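Local structure of 4-alpha-glucanotransferase (Corynebacterium glutamicum, 5B68) at residues 439-451 / 489-503. The protein is an amylomaltase, or disproportionating enzyme, of the 4-alpha-glucanotransferase family, built round a TIM-barrel-type core with a beta-sandwich domain nearer its N-terminus. Numbering follows the deposited sequence.
Sequences GYIPWRNLLRTVL and ALVGILALEAELAGA. With SO4 (sulfate ion), chain K; SO4 (sulfate ion), chain F.
Arg448 grips Glu497 side-on where two neighbouring helices of the TIM-barrel-type domain, 441-451 and 489-500, pack at 34° with their axes 9.5 Å apart. Arg448 NE reaches Glu497 OE1 at 2.8 Å, nearly straight but 28° out of the carboxylate plane, while Arg448 NH2 takes the syn lone pair of Glu497 OE2 at 2.7 Å. Glu497 is a knob set among Arg444, Leu447, Arg448 and Leu451; its chain folds at chi2 (-59°), turning the carboxylate up to the guanidinium.

Beyond this bridge the contact is buried and mostly apolar. Leu451 CD1 lies against the Glu497-Ala498 backbone, and CD2 presses tightly on Ala503 CB, just past the Schellman turn at Gly502. Leu447 CD1 and Leu490 CD2 sandwich the Trp443 indole from opposite faces, and Ala489 CB lies over the Tyr440 ring. Trp443 NE1 donates in its ring plane to a lone pair of Leu490 O at 3.1 Å, an oxygen that also accepts from Leu494 N.

Farther out, strands 382-387 and 456-459 of the parallel sheet back helix 441-451 through Leu387 and Ile457, and Val459 meets Leu494 of the other helix. Trp143, on strand 142-150 of the beta sandwich, hydrogen-bonds through NE1 to Glu497 OE2, which thus has two partners, and forms a cation-pi contact with Arg444. Arg444 also holds the chain K sulfate, probably from the crystallisation liquor, NH1 bonding to O3 and NH2 to O4.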
loop_
_atom_site.group_PDB
_atom_site.type_symbol
_atom_site.label_atom_id
_atom_site.label_comp_id
_atom_site.label_asym_id
_atom_site.label_seq_id
_atom_site.Cartn_x
_atom_site.Cartn_y
_atom_site.Cartn_z
ATOM N N GLY A 439 -15.771 -12.046 5.186
ATOM C CA GLY A 439 -15.735 -11.178 6.341
ATOM C C GLY A 439 -14.593 -10.191 6.337
ATOM O O GLY A 439 -14.218 -9.677 7.341
ATOM N N TYR A 440 -14.054 -9.957 5.163
ATOM C CA TYR A 440 -12.937 -9.052 4.932
ATOM C C TYR A 440 -11.664 -9.497 5.693
ATOM O O TYR A 440 -10.763 -8.682 5.971
ATOM C CB TYR A 440 -13.317 -7.603 5.240
ATOM C CG TYR A 440 -14.296 -7.041 4.264
ATOM C CD1 TYR A 440 -13.845 -6.401 3.078
ATOM C CD2 TYR A 440 -15.676 -7.081 4.493
ATOM C CE1 TYR A 440 -14.730 -5.933 2.136
ATOM C CE2 TYR A 440 -16.567 -6.557 3.582
ATOM C CZ TYR A 440 -16.093 -6.021 2.344
ATOM O OH TYR A 440 -16.881 -5.465 1.402
ATOM N N ILE A 441 -11.593 -10.765 6.094
ATOM C CA ILE A 441 -10.519 -11.160 6.949
ATOM C C ILE A 441 -9.134 -11.030 6.264
ATOM O O ILE A 441 -8.183 -10.631 6.951
ATOM C CB ILE A 441 -10.747 -12.580 7.524
ATOM C CG1 ILE A 441 -11.982 -12.573 8.432
ATOM C CG2 ILE A 441 -9.473 -13.103 8.183
ATOM C CD1 ILE A 441 -11.880 -11.735 9.711
ATOM N N PRO A 442 -9.035 -11.297 4.940
ATOM C CA PRO A 442 -7.724 -11.069 4.271
ATOM C C PRO A 442 -7.249 -9.591 4.259
ATOM O O PRO A 442 -6.051 -9.315 4.377
ATOM C CB PRO A 442 -7.996 -11.579 2.886
ATOM C CG PRO A 442 -8.962 -12.733 3.115
ATOM C CD PRO A 442 -9.912 -12.075 4.068
ATOM N N TRP A 443 -8.209 -8.677 4.169
ATOM C CA TRP A 443 -7.921 -7.215 4.214
ATOM C C TRP A 443 -7.484 -6.859 5.654
ATOM O O TRP A 443 -6.449 -6.193 5.886
ATOM C CB TRP A 443 -9.170 -6.444 3.808
ATOM C CG TRP A 443 -9.097 -4.956 3.846
ATOM C CD1 TRP A 443 -10.046 -4.144 4.348
ATOM C CD2 TRP A 443 -8.127 -4.099 3.233
ATOM N NE1 TRP A 443 -9.687 -2.832 4.197
ATOM C CE2 TRP A 443 -8.552 -2.775 3.451
ATOM C CE3 TRP A 443 -6.955 -4.315 2.517
ATOM C CZ2 TRP A 443 -7.811 -1.667 3.032
ATOM C CZ3 TRP A 443 -6.218 -3.258 2.106
ATOM C CH2 TRP A 443 -6.660 -1.910 2.343
ATOM N N ARG A 444 -8.260 -7.316 6.681
ATOM C CA ARG A 444 -7.851 -7.164 8.040
ATOM C C ARG A 444 -6.403 -7.658 8.312
ATOM O O ARG A 444 -5.617 -6.963 8.962
ATOM C CB ARG A 444 -8.767 -7.956 9.022
ATOM C CG ARG A 444 -8.355 -7.733 10.473
ATOM C CD ARG A 444 -9.157 -8.634 11.410
ATOM N NE ARG A 444 -8.691 -9.993 11.332
ATOM C CZ ARG A 444 -9.240 -11.033 11.980
ATOM N NH1 ARG A 444 -10.306 -10.846 12.744
ATOM N NH2 ARG A 444 -8.760 -12.288 11.802
ATOM N N ASN A 445 -6.103 -8.873 7.853
ATOM C CA ASN A 445 -4.858 -9.501 8.256
ATOM C C ASN A 445 -3.643 -8.794 7.618
ATOM O O ASN A 445 -2.610 -8.617 8.320
ATOM C CB ASN A 445 -4.888 -10.983 7.896
ATOM C CG ASN A 445 -5.820 -11.782 8.818
ATOM O OD1 ASN A 445 -6.331 -11.279 9.791
ATOM N ND2 ASN A 445 -5.979 -13.033 8.512
ATOM N N LEU A 446 -3.748 -8.388 6.349
ATOM C CA LEU A 446 -2.631 -7.667 5.736
ATOM C C LEU A 446 -2.431 -6.303 6.451
ATOM O O LEU A 446 -1.290 -5.940 6.817
ATOM C CB LEU A 446 -2.751 -7.575 4.256
ATOM C CG LEU A 446 -3.666 -6.534 3.642
ATOM C CD1 LEU A 446 -3.030 -5.152 3.491
ATOM C CD2 LEU A 446 -4.138 -7.044 2.341
ATOM N N LEU A 447 -3.538 -5.616 6.756
ATOM C CA LEU A 447 -3.434 -4.367 7.453
ATOM C C LEU A 447 -2.828 -4.502 8.836
ATOM O O LEU A 447 -1.989 -3.657 9.289
ATOM C CB LEU A 447 -4.794 -3.642 7.539
ATOM C CG LEU A 447 -5.396 -3.094 6.270
ATOM C CD1 LEU A 447 -6.874 -2.704 6.420
ATOM C CD2 LEU A 447 -4.560 -1.890 5.825
ATOM N N ARG A 448 -3.311 -5.482 9.594
ATOM C CA ARG A 448 -2.806 -5.624 10.907
ATOM C C ARG A 448 -1.255 -5.893 10.916
ATOM O O ARG A 448 -0.554 -5.398 11.769
ATOM C CB ARG A 448 -3.527 -6.772 11.610
ATOM C CG ARG A 448 -3.109 -6.936 13.014
ATOM C CD ARG A 448 -4.138 -7.653 13.805
ATOM N NE ARG A 448 -5.419 -6.964 13.837
ATOM C CZ ARG A 448 -6.449 -7.379 14.549
ATOM N NH1 ARG A 448 -6.335 -8.485 15.285
ATOM N NH2 ARG A 448 -7.611 -6.723 14.535
ATOM N N THR A 449 -0.760 -6.670 9.973
ATOM C CA THR A 449 0.678 -6.913 9.861
ATOM C C THR A 449 1.453 -5.630 9.441
ATOM O O THR A 449 2.454 -5.271 10.075
ATOM C CB THR A 449 0.959 -8.065 8.944
ATOM O OG1 THR A 449 0.360 -9.248 9.517
ATOM C CG2 THR A 449 2.453 -8.270 8.799
ATOM N N VAL A 450 0.918 -4.906 8.482
ATOM C CA VAL A 450 1.522 -3.658 8.002
ATOM C C VAL A 450 1.636 -2.653 9.129
ATOM O O VAL A 450 2.660 -1.997 9.280
ATOM C CB VAL A 450 0.830 -3.054 6.737
ATOM C CG1 VAL A 450 1.442 -1.729 6.357
ATOM C CG2 VAL A 450 0.910 -3.981 5.569
ATOM N N LEU A 451 0.605 -2.563 9.951
ATOM C CA LEU A 451 0.565 -1.610 11.042
ATOM C C LEU A 451 1.196 -2.061 12.353
ATOM O O LEU A 451 1.301 -1.284 13.263
ATOM C CB LEU A 451 -0.879 -1.198 11.310
ATOM C CG LEU A 451 -1.445 -0.251 10.260
ATOM C CD1 LEU A 451 -2.934 -0.434 10.112
ATOM C CD2 LEU A 451 -1.102 1.186 10.596
ATOM N N ALA A 489 -16.991 -0.691 4.035
ATOM C CA ALA A 489 -16.154 -1.785 4.506
ATOM C C ALA A 489 -14.653 -1.568 4.348
ATOM O O ALA A 489 -13.932 -1.669 5.337
ATOM C CB ALA A 489 -16.611 -3.098 3.874
ATOM N N LEU A 490 -14.158 -1.243 3.153
ATOM C CA LEU A 490 -12.710 -1.131 2.952
ATOM C C LEU A 490 -12.118 0.048 3.737
ATOM O O LEU A 490 -11.100 -0.088 4.427
ATOM C CB LEU A 490 -12.391 -1.026 1.461
ATOM C CG LEU A 490 -12.593 -2.335 0.660
ATOM C CD1 LEU A 490 -12.136 -2.217 -0.753
ATOM C CD2 LEU A 490 -11.846 -3.487 1.303
ATOM N N VAL A 491 -12.766 1.199 3.667
ATOM C CA VAL A 491 -12.283 2.391 4.376
ATOM C C VAL A 491 -12.491 2.243 5.837
ATOM O O VAL A 491 -11.615 2.613 6.661
ATOM C CB VAL A 491 -13.026 3.683 3.937
ATOM C CG1 VAL A 491 -12.598 4.867 4.783
ATOM C CG2 VAL A 491 -12.789 4.004 2.471
ATOM N N GLY A 492 -13.652 1.685 6.204
ATOM C CA GLY A 492 -13.968 1.485 7.647
ATOM C C GLY A 492 -12.985 0.545 8.328
ATOM O O GLY A 492 -12.564 0.790 9.461
ATOM N N ILE A 493 -12.622 -0.503 7.641
ATOM C CA ILE A 493 -11.655 -1.436 8.189
ATOM C C ILE A 493 -10.237 -0.844 8.220
ATOM O O ILE A 493 -9.512 -1.114 9.119
ATOM C CB ILE A 493 -11.742 -2.771 7.439
ATOM C CG1 ILE A 493 -13.070 -3.495 7.811
ATOM C CG2 ILE A 493 -10.538 -3.692 7.747
ATOM C CD1 ILE A 493 -13.456 -4.607 6.827
ATOM N N LEU A 494 -9.827 -0.078 7.215
ATOM C CA LEU A 494 -8.589 0.607 7.285
ATOM C C LEU A 494 -8.562 1.511 8.527
ATOM O O LEU A 494 -7.586 1.521 9.298
ATOM C CB LEU A 494 -8.369 1.406 5.991
ATOM C CG LEU A 494 -7.237 2.405 5.969
ATOM C CD1 LEU A 494 -5.926 1.683 6.137
ATOM C CD2 LEU A 494 -7.258 3.147 4.651
ATOM N N ALA A 495 -9.630 2.258 8.758
ATOM C CA ALA A 495 -9.695 3.148 9.921
ATOM C C ALA A 495 -9.661 2.358 11.240
ATOM O O ALA A 495 -8.950 2.780 12.186
ATOM C CB ALA A 495 -10.900 4.063 9.881
ATOM N N LEU A 496 -10.345 1.225 11.249
ATOM C CA LEU A 496 -10.377 0.373 12.419
ATOM C C LEU A 496 -8.988 -0.150 12.747
ATOM O O LEU A 496 -8.548 0.017 13.879
ATOM C CB LEU A 496 -11.346 -0.775 12.257
ATOM C CG LEU A 496 -11.391 -1.870 13.350
ATOM C CD1 LEU A 496 -11.675 -1.333 14.730
ATOM C CD2 LEU A 496 -12.433 -2.898 12.925
ATOM N N GLU A 497 -8.348 -0.790 11.797
ATOM C CA GLU A 497 -7.013 -1.314 12.054
ATOM C C GLU A 497 -5.974 -0.241 12.465
ATOM O O GLU A 497 -5.149 -0.451 13.392
ATOM C CB GLU A 497 -6.579 -2.191 10.928
ATOM C CG GLU A 497 -7.303 -3.538 10.880
ATOM C CD GLU A 497 -7.117 -4.349 12.123
ATOM O OE1 GLU A 497 -5.947 -4.576 12.562
ATOM O OE2 GLU A 497 -8.155 -4.790 12.698
ATOM N N ALA A 498 -5.994 0.895 11.779
ATOM C CA ALA A 498 -5.190 2.033 12.166
ATOM C C ALA A 498 -5.504 2.593 13.548
ATOM O O ALA A 498 -4.584 2.888 14.328
ATOM C CB ALA A 498 -5.219 3.133 11.069
ATOM N N GLU A 499 -6.779 2.709 13.899
ATOM C CA GLU A 499 -7.150 3.199 15.198
ATOM C C GLU A 499 -6.650 2.251 16.277
ATOM O O GLU A 499 -6.054 2.731 17.239
ATOM C CB GLU A 499 -8.636 3.454 15.300
ATOM C CG GLU A 499 -9.064 4.071 16.618
ATOM C CD GLU A 499 -8.652 5.530 16.810
ATOM O OE1 GLU A 499 -8.031 6.099 15.931
ATOM O OE2 GLU A 499 -8.934 6.106 17.860
ATOM N N LEU A 500 -6.748 0.938 16.073
ATOM C CA LEU A 500 -6.286 -0.065 17.095
ATOM C C LEU A 500 -4.738 0.003 17.263
ATOM O O LEU A 500 -4.193 -0.238 18.367
ATOM C CB LEU A 500 -6.679 -1.469 16.678
ATOM C CG LEU A 500 -8.160 -1.844 16.584
ATOM C CD1 LEU A 500 -8.403 -3.239 16.049
ATOM C CD2 LEU A 500 -8.816 -1.633 17.952
ATOM N N ALA A 501 -4.057 0.369 16.183
ATOM C CA ALA A 501 -2.621 0.509 16.161
ATOM C C ALA A 501 -2.168 1.918 16.580
ATOM O O ALA A 501 -0.971 2.109 16.619
ATOM C CB ALA A 501 -2.087 0.207 14.759
ATOM N N GLY A 502 -3.078 2.859 16.901
ATOM C CA GLY A 502 -2.736 4.265 17.276
ATOM C C GLY A 502 -2.055 5.025 16.143
ATOM O O GLY A 502 -1.172 5.863 16.356
ATOM N N ALA A 503 -2.442 4.663 14.933
ATOM C CA ALA A 503 -1.770 5.119 13.714
ATOM C C ALA A 503 -2.368 6.270 12.942
ATOM O O ALA A 503 -3.553 6.526 12.957
ATOM C CB ALA A 503 -1.566 3.894 12.762
HETATM S S SO4 K . -11.228 -14.128 13.912
HETATM O O1 SO4 K . -11.372 -14.668 15.291
HETATM O O2 SO4 K . -12.026 -14.903 12.926
HETATM O O3 SO4 K . -11.721 -12.714 13.874
HETATM O O4 SO4 K . -9.788 -14.274 13.587
HETATM S S SO4 F . -3.084 -9.535 17.733
HETATM O O1 SO4 F . -3.308 -10.844 18.401
HETATM O O2 SO4 F . -4.048 -8.537 18.218
HETATM O O3 SO4 F . -3.237 -9.772 16.254
HETATM O O4 SO4 F . -1.786 -9.032 18.165
#